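Local atomic coordinates of beta-lactamase-like protein (Koribacter versatilis, PDB entry 6B9V), a protein that acts as a diphosphatase of the PhnP family, with a metallo-beta-lactamase fold, and cleaves reactive photoproducts of FAD. Residues A[199-202]-A[208-211]; A[230-235]-A[249-254]. One frame throughout, in Å; residues are numbered along the deposited sequence.

In the fold
Both contacts lie at the ends of neighbouring parallel strands of one sheet in the metallo-beta-lactamase fold: contact 1 follows strand 195-199, and contact 2 joins the segment after strand 226-230 to strand 249-251. Contact 1 is partly buried and polar, held by one backbone bond and by an aspartate that takes bonds from a histidine and a backbone N-H. Contact 2 is smaller, burying 150 Å² against 324 Å²; its three touching residues are all buried and the contact is mainly apolar, with Ala252 O at its margin. The two are directly joined: Ser233 OG lies 2.7 Å from Leu201 O, a probable hydrogen bond, and the rings of His209 and His231 meet with their planes about 40° apart.

Contact 1: A[199-202]-A[208-211]; sequences DALR and THST. With PO4 (phosphate ion), chain E.
Beside the dimanganese site, Asp199 and His209 form a histidine-carboxylate pair whose far end meets a phosphate. His209 ND1 donates to Asp199 OD2 at 2.6 Å, where OD2 offers its syn lone pair, and the oxygen lies almost in the ring plane. The carboxylate and imidazole planes are 26° apart, and with ND1 and NE2 both bonded the ring is held at two atoms. A chi1 of -178° swings the Asp199 carboxylate clear of its backbone N and lays it against 209-210, where Ser210 N meets Asp199 OD1 at 2.9 Å from above the carboxylate plane, nearly straight at 171°. One carboxylate grips two consecutive residues. At the other edge of the ring, His209 NE2 forks between phosphate O2 at 2.9 Å and O3 at 3.1 Å, through two bent bonds; the ion probably comes from the crystallisation liquor.

Both segments belong to the connection from strand 195-199 to helix 212-222. Leu201 N closes on Ser210 O at 3.0 Å, and Leu201 CD2 packs 3.8 Å from His209 CB. Just before the helix, Thr211 is the N-cap, its OG1 bonded to Asn214 N, while Ser210 OG is engaged by Ser215 and Asn214.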
loop_
_atom_site.group_PDB
_atom_site.type_symbol
_atom_site.label_atom_id
_atom_site.label_comp_id
_atom_site.label_asym_id
_atom_site.label_seq_id
_atom_site.Cartn_x
_atom_site.Cartn_y
_atom_site.Cartn_z
ATOM N N ASP A 199 17.027 -5.588 -13.225
ATOM C CA ASP A 199 16.873 -6.260 -11.928
ATOM C C ASP A 199 18.242 -6.569 -11.297
ATOM O O ASP A 199 19.116 -7.121 -11.969
ATOM C CB ASP A 199 16.076 -7.560 -12.176
ATOM C CG ASP A 199 15.790 -8.354 -10.915
ATOM O OD1 ASP A 199 16.719 -8.967 -10.354
ATOM O OD2 ASP A 199 14.611 -8.398 -10.513
ATOM N N ALA A 200 18.452 -6.199 -10.031
ATOM C CA ALA A 200 19.571 -6.776 -9.262
ATOM C C ALA A 200 19.149 -6.889 -7.798
ATOM O O ALA A 200 19.130 -5.899 -7.053
ATOM C CB ALA A 200 20.867 -5.941 -9.415
ATOM N N LEU A 201 18.776 -8.104 -7.409
ATOM C CA LEU A 201 18.139 -8.329 -6.122
ATOM C C LEU A 201 19.126 -8.356 -4.969
ATOM O O LEU A 201 18.884 -7.754 -3.925
ATOM C CB LEU A 201 17.354 -9.640 -6.149
ATOM C CG LEU A 201 16.700 -10.087 -4.838
ATOM C CD1 LEU A 201 15.494 -9.167 -4.529
ATOM C CD2 LEU A 201 16.273 -11.561 -4.907
ATOM N N ARG A 202 20.220 -9.092 -5.148
ATOM C CA ARG A 202 21.116 -9.425 -4.047
ATOM C C ARG A 202 22.379 -10.063 -4.621
ATOM O O ARG A 202 22.506 -10.187 -5.838
ATOM C CB ARG A 202 20.421 -10.367 -3.072
ATOM C CG ARG A 202 20.210 -11.777 -3.648
ATOM C CD ARG A 202 19.295 -12.625 -2.770
ATOM N NE ARG A 202 19.274 -14.033 -3.186
ATOM C CZ ARG A 202 18.580 -14.987 -2.559
ATOM N NH1 ARG A 202 17.852 -14.689 -1.491
ATOM N NH2 ARG A 202 18.618 -16.247 -2.987
ATOM N N THR A 208 14.286 -16.503 -9.233
ATOM C CA THR A 208 13.481 -15.715 -10.171
ATOM C C THR A 208 14.017 -14.315 -10.423
ATOM O O THR A 208 13.408 -13.551 -11.178
ATOM C CB THR A 208 12.000 -15.599 -9.703
ATOM O OG1 THR A 208 11.944 -14.940 -8.440
ATOM C CG2 THR A 208 11.356 -16.984 -9.579
ATOM N N HIS A 209 15.155 -13.977 -9.808
ATOM C CA HIS A 209 15.733 -12.643 -9.972
ATOM C C HIS A 209 17.191 -12.764 -10.421
ATOM O O HIS A 209 17.700 -13.868 -10.581
ATOM C CB HIS A 209 15.605 -11.827 -8.668
ATOM C CG HIS A 209 14.204 -11.390 -8.368
ATOM N ND1 HIS A 209 13.670 -10.207 -8.845
ATOM C CD2 HIS A 209 13.207 -11.977 -7.648
ATOM C CE1 HIS A 209 12.420 -10.085 -8.439
ATOM N NE2 HIS A 209 12.115 -11.141 -7.707
ATOM N N SER A 210 17.841 -11.635 -10.673
ATOM C CA SER A 210 19.231 -11.630 -11.124
ATOM C C SER A 210 20.130 -11.113 -10.003
ATOM O O SER A 210 19.709 -10.240 -9.243
ATOM C CB SER A 210 19.390 -10.759 -12.379
ATOM O OG SER A 210 20.717 -10.812 -12.861
ATOM N N THR A 211 21.352 -11.643 -9.905
ATOM C CA THR A 211 22.324 -11.162 -8.930
ATOM C C THR A 211 23.042 -9.925 -9.427
ATOM O O THR A 211 23.033 -9.618 -10.625
ATOM C CB THR A 211 23.403 -12.221 -8.600
ATOM O OG1 THR A 211 24.199 -12.477 -9.768
ATOM C CG2 THR A 211 22.755 -13.507 -8.120
HETATM P P PO4 E . 8.623 -10.683 -7.038
HETATM O O1 PO4 E . 7.786 -9.697 -7.862
HETATM O O2 PO4 E . 9.809 -9.988 -6.424
HETATM O O3 PO4 E . 9.134 -11.797 -7.923
HETATM O O4 PO4 E . 7.778 -11.252 -5.913
#

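Contact 2: A[230-235]-A[249-254]; sequences THISHD and IQLAHD. With ZN (zinc ion), chain F; MN (manganese (II) ion), chain C.
Ile232 meets Leu251 through the end of its longer branch, and the evidence is clearest when that branch is followed outward. Ile232 CB is directed toward segment 249-254 yet remains 5.4 Å from Leu251 CD2. The first torsion sets CG1 opposite the carbonyl carbon and next to the backbone N (chi1 -63°), which carries this branch toward the strand; Ile232 CG1 has closed to 4.4 Å from Leu251 CD2. The extended second torsion (chi2 157°) then delivers CD1 to the contact proper. Ile232 CD1 packs 3.7 Å from Leu251 CB and 3.9 Å from Leu251 CD2, so this methyl lies against the root and one branch of the leucine at once. Ile232 CD1 also passes 4.1 Å from Ala252 O, a packing approach to a carbonyl. The contact is therefore a small apolar one made essentially by a single methyl group.

Two histidines close to Ile232 in sequence bind different metals. His231 NE2 binds manganese at 2.2 Å, in a site completed on the protein side by Asp82, His83 and Asp178. Three residues after His231, His234 ND1 binds zinc at 2.0 Å together with Cys23, Cys25 and Cys28. Ser233 OG accepts from Asp235 N at 3.2 Å, an ST turn that encloses His234.

Strand 226-230, helix 238-244 and strand 249-251 form a beta-alpha-beta unit with the two strands parallel and adjacent. Ile232 lies just beyond the end of the first strand, while Leu251, on the last, also touches Phe229 of strand 226-230 and His238 and Thr241 of the connecting helix.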
loop_
_atom_site.group_PDB
_atom_site.type_symbol
_atom_site.label_atom_id
_atom_site.label_comp_id
_atom_site.label_asym_id
_atom_site.label_seq_id
_atom_site.Cartn_x
_atom_site.Cartn_y
_atom_site.Cartn_z
ATOM N N THR A 230 17.647 -2.097 -10.197
ATOM C CA THR A 230 16.449 -1.854 -9.375
ATOM C C THR A 230 15.960 -3.184 -8.798
ATOM O O THR A 230 16.604 -4.221 -9.002
ATOM C CB THR A 230 15.354 -1.146 -10.208
ATOM O OG1 THR A 230 14.262 -0.746 -9.364
ATOM C CG2 THR A 230 14.839 -2.067 -11.329
ATOM N N HIS A 231 14.842 -3.153 -8.069
ATOM C CA HIS A 231 14.292 -4.316 -7.347
ATOM C C HIS A 231 15.272 -4.791 -6.259
ATOM O O HIS A 231 15.375 -5.973 -5.956
ATOM C CB HIS A 231 13.954 -5.464 -8.303
ATOM C CG HIS A 231 12.779 -6.282 -7.859
ATOM N ND1 HIS A 231 12.823 -7.106 -6.758
ATOM C CD2 HIS A 231 11.526 -6.385 -8.359
ATOM C CE1 HIS A 231 11.647 -7.694 -6.602
ATOM N NE2 HIS A 231 10.838 -7.258 -7.548
ATOM N N ILE A 232 15.923 -3.822 -5.631
ATOM C CA ILE A 232 17.046 -4.060 -4.730
ATOM C C ILE A 232 16.595 -4.451 -3.318
ATOM O O ILE A 232 15.700 -3.813 -2.765
ATOM C CB ILE A 232 17.920 -2.801 -4.637
ATOM C CG1 ILE A 232 18.521 -2.466 -6.015
ATOM C CG2 ILE A 232 19.012 -2.966 -3.569
ATOM C CD1 ILE A 232 18.905 -1.010 -6.151
ATOM N N SER A 233 17.229 -5.478 -2.750
ATOM C CA SER A 233 16.906 -5.962 -1.397
ATOM C C SER A 233 17.868 -5.413 -0.339
ATOM O O SER A 233 18.848 -4.740 -0.669
ATOM C CB SER A 233 16.943 -7.497 -1.362
ATOM O OG SER A 233 18.289 -7.953 -1.297
ATOM N N HIS A 234 17.611 -5.711 0.939
ATOM C CA HIS A 234 18.502 -5.232 1.996
ATOM C C HIS A 234 19.887 -5.883 1.970
ATOM O O HIS A 234 20.777 -5.533 2.753
ATOM C CB HIS A 234 17.832 -5.395 3.388
ATOM C CG HIS A 234 17.508 -6.805 3.787
ATOM N ND1 HIS A 234 17.309 -7.213 5.090
ATOM C CD2 HIS A 234 17.420 -7.932 3.033
ATOM C CE1 HIS A 234 17.068 -8.511 5.118
ATOM N NE2 HIS A 234 17.131 -8.972 3.883
ATOM N N ASP A 235 20.089 -6.806 1.042
ATOM C CA ASP A 235 21.397 -7.423 0.865
ATOM C C ASP A 235 22.429 -6.448 0.296
ATOM O O ASP A 235 23.625 -6.697 0.402
ATOM C CB ASP A 235 21.291 -8.641 -0.062
ATOM C CG ASP A 235 22.449 -9.607 0.103
ATOM O OD1 ASP A 235 22.707 -10.014 1.253
ATOM O OD2 ASP A 235 23.103 -9.953 -0.913
ATOM N N ILE A 249 27.592 2.116 -14.352
ATOM C CA ILE A 249 26.684 1.158 -13.731
ATOM C C ILE A 249 26.444 1.546 -12.273
ATOM O O ILE A 249 27.395 1.715 -11.516
ATOM C CB ILE A 249 27.261 -0.288 -13.809
ATOM C CG1 ILE A 249 27.544 -0.675 -15.263
ATOM C CG2 ILE A 249 26.321 -1.285 -13.180
ATOM C CD1 ILE A 249 28.187 -2.063 -15.433
ATOM N N GLN A 250 25.189 1.730 -11.875
ATOM C CA GLN A 250 24.913 2.133 -10.491
ATOM C C GLN A 250 23.601 1.540 -10.003
ATOM O O GLN A 250 22.719 1.256 -10.814
ATOM C CB GLN A 250 24.840 3.665 -10.370
ATOM C CG GLN A 250 26.120 4.439 -10.641
ATOM C CD GLN A 250 27.110 4.386 -9.487
ATOM O OE1 GLN A 250 27.128 5.278 -8.634
ATOM N NE2 GLN A 250 27.955 3.354 -9.469
ATOM N N LEU A 251 23.444 1.376 -8.685
ATOM C CA LEU A 251 22.111 1.126 -8.143
ATOM C C LEU A 251 21.265 2.382 -8.318
ATOM O O LEU A 251 21.741 3.497 -8.050
ATOM C CB LEU A 251 22.158 0.752 -6.648
ATOM C CG LEU A 251 23.065 -0.412 -6.218
ATOM C CD1 LEU A 251 22.933 -0.637 -4.712
ATOM C CD2 LEU A 251 22.708 -1.682 -6.965
ATOM N N ALA A 252 20.021 2.214 -8.761
ATOM C CA ALA A 252 19.060 3.330 -8.722
ATOM C C ALA A 252 18.716 3.732 -7.285
ATOM O O ALA A 252 19.077 3.037 -6.328
ATOM C CB ALA A 252 17.788 2.971 -9.474
ATOM N N HIS A 253 18.006 4.853 -7.135
ATOM C CA HIS A 253 17.449 5.221 -5.832
ATOM C C HIS A 253 16.069 5.842 -6.026
ATOM O O HIS A 253 15.743 6.331 -7.121
ATOM C CB HIS A 253 18.368 6.198 -5.064
ATOM C CG HIS A 253 18.583 7.511 -5.752
ATOM N ND1 HIS A 253 19.671 7.757 -6.574
ATOM C CD2 HIS A 253 17.866 8.662 -5.737
ATOM C CE1 HIS A 253 19.610 8.992 -7.024
ATOM N NE2 HIS A 253 18.522 9.566 -6.534
ATOM N N ASP A 254 15.250 5.786 -4.982
ATOM C CA ASP A 254 13.921 6.404 -5.042
ATOM C C ASP A 254 14.054 7.898 -5.318
ATOM O O ASP A 254 14.764 8.598 -4.592
ATOM C CB ASP A 254 13.153 6.197 -3.725
ATOM C CG ASP A 254 12.672 4.762 -3.524
ATOM O OD1 ASP A 254 13.213 3.815 -4.148
ATOM O OD2 ASP A 254 11.753 4.570 -2.699
HETATM ZN ZN ZN F . 17.469 -6.099 6.801
HETATM MN MN MN C . 8.826 -7.831 -8.134
#